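Long-range contact in titin (Homo sapiens, PDB 2J8H), which forms part of the giant elastic filament of muscle, here through a rigid tandem of two immunoglobulin domains from its A-band region: residues P5-E10 and V79-Q84. Sequence-based numbering, arbitrary orientation.
Sequences PHFKEE and VRATNQ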
ATOM      1  N   PRO A   5     -31.298 -11.937 -21.261  1.00 48.98           N
ATOM      2  CA  PRO A   5     -30.407 -11.708 -20.126  1.00 48.84           C
ATOM      3  C   PRO A   5     -31.097 -11.095 -18.914  1.00 48.94           C
ATOM      4  O   PRO A   5     -32.033 -10.312 -19.066  1.00 48.12           O
ATOM      5  CB  PRO A   5     -29.385 -10.722 -20.677  1.00 48.83           C
ATOM      6  CG  PRO A   5     -29.509 -10.801 -22.173  1.00 48.92           C
ATOM      7  CD  PRO A   5     -30.935 -11.086 -22.408  1.00 48.21           C
ATOM      8  N   HIS A   6     -30.627 -11.461 -17.722  1.00 49.34           N
ATOM      9  CA  HIS A   6     -31.145 -10.921 -16.465  1.00 49.26           C
ATOM     10  C   HIS A   6     -29.983 -10.815 -15.489  1.00 48.74           C
ATOM     11  O   HIS A   6     -29.055 -11.600 -15.556  1.00 48.38           O
ATOM     12  CB  HIS A   6     -32.224 -11.844 -15.928  1.00 50.07           C
ATOM     13  CG  HIS A   6     -32.861 -11.399 -14.644  1.00 52.11           C
ATOM     14  ND1 HIS A   6     -33.785 -10.376 -14.582  1.00 57.62           N
ATOM     15  CD2 HIS A   6     -32.789 -11.913 -13.391  1.00 55.84           C
ATOM     16  CE1 HIS A   6     -34.215 -10.243 -13.336  1.00 57.26           C
ATOM     17  NE2 HIS A   6     -33.633 -11.169 -12.595  1.00 56.64           N
ATOM     18  N   PHE A   7     -30.016  -9.799 -14.635  1.00 48.68           N
ATOM     19  CA  PHE A   7     -29.052  -9.670 -13.536  1.00 48.59           C
ATOM     20  C   PHE A   7     -29.643 -10.351 -12.321  1.00 48.54           C
ATOM     21  O   PHE A   7     -30.543  -9.818 -11.683  1.00 48.99           O
ATOM     22  CB  PHE A   7     -28.715  -8.202 -13.274  1.00 48.96           C
ATOM     23  CG  PHE A   7     -27.908  -7.604 -14.350  1.00 48.20           C
ATOM     24  CD1 PHE A   7     -28.481  -6.770 -15.280  1.00 50.36           C
ATOM     25  CD2 PHE A   7     -26.589  -7.956 -14.503  1.00 49.83           C
ATOM     26  CE1 PHE A   7     -27.743  -6.255 -16.325  1.00 50.01           C
ATOM     27  CE2 PHE A   7     -25.844  -7.440 -15.524  1.00 51.91           C
ATOM     28  CZ  PHE A   7     -26.444  -6.590 -16.465  1.00 49.80           C
ATOM     29  N   LYS A   8     -29.194 -11.581 -12.073  1.00 48.49           N
ATOM     30  CA  LYS A   8     -29.594 -12.349 -10.892  1.00 48.65           C
ATOM     31  C   LYS A   8     -29.015 -11.669  -9.654  1.00 48.59           C
ATOM     32  O   LYS A   8     -29.636 -11.612  -8.605  1.00 48.05           O
ATOM     33  CB  LYS A   8     -29.060 -13.780 -11.016  1.00 49.21           C
ATOM     34  CG  LYS A   8     -29.429 -14.742  -9.906  1.00 49.53           C
ATOM     35  CD  LYS A   8     -30.832 -15.203 -10.056  1.00 52.10           C
ATOM     36  CE  LYS A   8     -31.228 -16.168  -8.959  1.00 51.99           C
ATOM     37  NZ  LYS A   8     -32.713 -16.323  -8.927  1.00 53.74           N
ATOM     38  N   GLU A   9     -27.796 -11.164  -9.786  1.00 49.00           N
ATOM     39  CA  GLU A   9     -27.202 -10.320  -8.752  1.00 49.30           C
ATOM     40  C   GLU A   9     -26.764  -9.029  -9.438  1.00 48.82           C
ATOM     41  O   GLU A   9     -25.923  -9.046 -10.312  1.00 47.82           O
ATOM     42  CB  GLU A   9     -26.051 -11.051  -8.075  1.00 49.01           C
ATOM     43  CG  GLU A   9     -26.504 -12.396  -7.499  1.00 49.68           C
ATOM     44  CD  GLU A   9     -25.410 -13.123  -6.746  1.00 50.15           C
ATOM     45  OE1 GLU A   9     -24.266 -12.642  -6.783  1.00 51.65           O
ATOM     46  OE2 GLU A   9     -25.686 -14.169  -6.119  1.00 52.02           O
ATOM     47  N   GLU A  10     -27.414  -7.931  -9.078  1.00 49.22           N
ATOM     48  CA  GLU A  10     -27.188  -6.627  -9.705  1.00 51.05           C
ATOM     49  C   GLU A  10     -25.926  -5.989  -9.146  1.00 50.94           C
ATOM     50  O   GLU A  10     -25.479  -6.341  -8.054  1.00 49.92           O
ATOM     51  CB  GLU A  10     -28.369  -5.683  -9.416  1.00 51.01           C
ATOM     52  CG  GLU A  10     -29.721  -6.150  -9.937  1.00 52.54           C
ATOM     53  CD  GLU A  10     -30.868  -5.282  -9.421  1.00 54.72           C
ATOM     54  OE1 GLU A  10     -30.641  -4.093  -9.083  1.00 60.98           O
ATOM     55  OE2 GLU A  10     -32.006  -5.802  -9.307  1.00 61.46           O
ATOM     56  N   VAL A  79     -22.984  -1.970 -16.601  1.00 46.70           N
ATOM     57  CA  VAL A  79     -22.686  -3.296 -17.123  1.00 46.37           C
ATOM     58  C   VAL A  79     -23.874  -3.690 -17.975  1.00 46.24           C
ATOM     59  O   VAL A  79     -25.046  -3.434 -17.606  1.00 44.42           O
ATOM     60  CB  VAL A  79     -22.427  -4.334 -16.001  1.00 46.91           C
ATOM     61  CG1 VAL A  79     -23.638  -4.514 -15.149  1.00 45.79           C
ATOM     62  CG2 VAL A  79     -21.914  -5.693 -16.583  1.00 45.79           C
ATOM     63  N   ARG A  80     -23.561  -4.228 -19.147  1.00 46.18           N
ATOM     64  CA  ARG A  80     -24.576  -4.616 -20.094  1.00 46.15           C
ATOM     65  C   ARG A  80     -24.471  -6.078 -20.400  1.00 46.22           C
ATOM     66  O   ARG A  80     -23.381  -6.578 -20.632  1.00 47.68           O
ATOM     67  CB  ARG A  80     -24.408  -3.808 -21.385  1.00 46.04           C
ATOM     68  CG  ARG A  80     -25.538  -4.081 -22.392  1.00 45.61           C
ATOM     69  CD  ARG A  80     -25.293  -3.402 -23.733  1.00 45.63           C
ATOM     70  NE  ARG A  80     -25.304  -1.951 -23.588  1.00 44.00           N
ATOM     71  CZ  ARG A  80     -25.113  -1.096 -24.581  1.00 43.76           C
ATOM     72  NH1 ARG A  80     -24.928  -1.535 -25.825  1.00 43.36           N
ATOM     73  NH2 ARG A  80     -25.130   0.206 -24.341  1.00 43.35           N
ATOM     74  N   ALA A  81     -25.608  -6.763 -20.457  1.00 45.86           N
ATOM     75  CA  ALA A  81     -25.640  -8.183 -20.791  1.00 45.25           C
ATOM     76  C   ALA A  81     -26.544  -8.356 -21.992  1.00 44.96           C
ATOM     77  O   ALA A  81     -27.669  -7.889 -21.968  1.00 44.03           O
ATOM     78  CB  ALA A  81     -26.171  -9.010 -19.595  1.00 45.22           C
ATOM     79  N   THR A  82     -26.050  -9.034 -23.026  1.00 45.21           N
ATOM     80  CA  THR A  82     -26.752  -9.168 -24.282  1.00 45.12           C
ATOM     81  C   THR A  82     -26.689 -10.606 -24.790  1.00 45.68           C
ATOM     82  O   THR A  82     -25.635 -11.241 -24.786  1.00 45.40           O
ATOM     83  CB  THR A  82     -26.074  -8.287 -25.346  1.00 45.36           C
ATOM     84  OG1 THR A  82     -26.026  -6.932 -24.895  1.00 45.57           O
ATOM     85  CG2 THR A  82     -26.791  -8.345 -26.686  1.00 44.67           C
ATOM     86  N   ASN A  83     -27.822 -11.099 -25.269  1.00 45.24           N
ATOM     87  CA  ASN A  83     -27.823 -12.279 -26.120  1.00 45.65           C
ATOM     88  C   ASN A  83     -28.869 -12.027 -27.212  1.00 45.94           C
ATOM     89  O   ASN A  83     -29.377 -10.917 -27.336  1.00 45.20           O
ATOM     90  CB  ASN A  83     -28.049 -13.570 -25.315  1.00 45.58           C
ATOM     91  CG  ASN A  83     -29.380 -13.620 -24.643  1.00 45.63           C
ATOM     92  OD1 ASN A  83     -30.288 -12.880 -24.992  1.00 47.13           O
ATOM     93  ND2 ASN A  83     -29.530 -14.548 -23.683  1.00 48.17           N
ATOM     94  N   GLN A  84     -29.206 -13.038 -27.997  1.00 46.52           N
ATOM     95  CA  GLN A  84     -30.048 -12.805 -29.155  1.00 46.57           C
ATOM     96  C   GLN A  84     -31.473 -12.520 -28.683  1.00 46.54           C
ATOM     97  O   GLN A  84     -32.296 -11.995 -29.440  1.00 47.46           O
ATOM     98  CB  GLN A  84     -29.971 -14.003 -30.128  1.00 47.84           C
ATOM     99  CG  GLN A  84     -28.473 -14.433 -30.517  1.00 51.13           C
ATOM    100  CD  GLN A  84     -27.725 -13.509 -31.548  1.00 53.82           C
ATOM    101  OE1 GLN A  84     -27.260 -12.410 -31.218  1.00 56.72           O
ATOM    102  NE2 GLN A  84     -27.579 -13.999 -32.783  1.00 56.86           N
TER
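Phe7 reaches with the end of its ring from strand 6-7 across to strand 76-83, where CE2 lies 3.7 Å from CG1 of Val79 and CZ lies 4.0 Å from CB of Ala81. Its chi1 near -70° sets CG anti to the carbonyl carbon and swings CE2 and CZ onto these two residues; branched Val79 fills the space near the ring's end, and the small methyl of Ala81 lets the strands come close. Val28 and Val88 also touch this buried ring. Toward the N-terminus Pro5 takes over, its CB 3.8 Å from CB of Ala81, a compact, rigid ring just ahead of strand 6-7 that packs over the small alanine. Its CD meets OD1 of Asn83 at 3.2 Å. That amide is hydrogen-bonded: OD1 accepts from Gly85 N, and ND2 donates to the carbonyls of Met3 and Pro32; an alanine here would probably cost Gly85 N its acceptor, remove the bonds to both carbonyls and uncover one side of Pro5. The outer face of strand 6-7 is looser: His6 points away from strand 76-83 and is exposed, as suits an imidazole. Such face-to-face packing of an N-terminal edge strand on the opposing sheet is typical of the I-set immunoglobulin beta-sandwich.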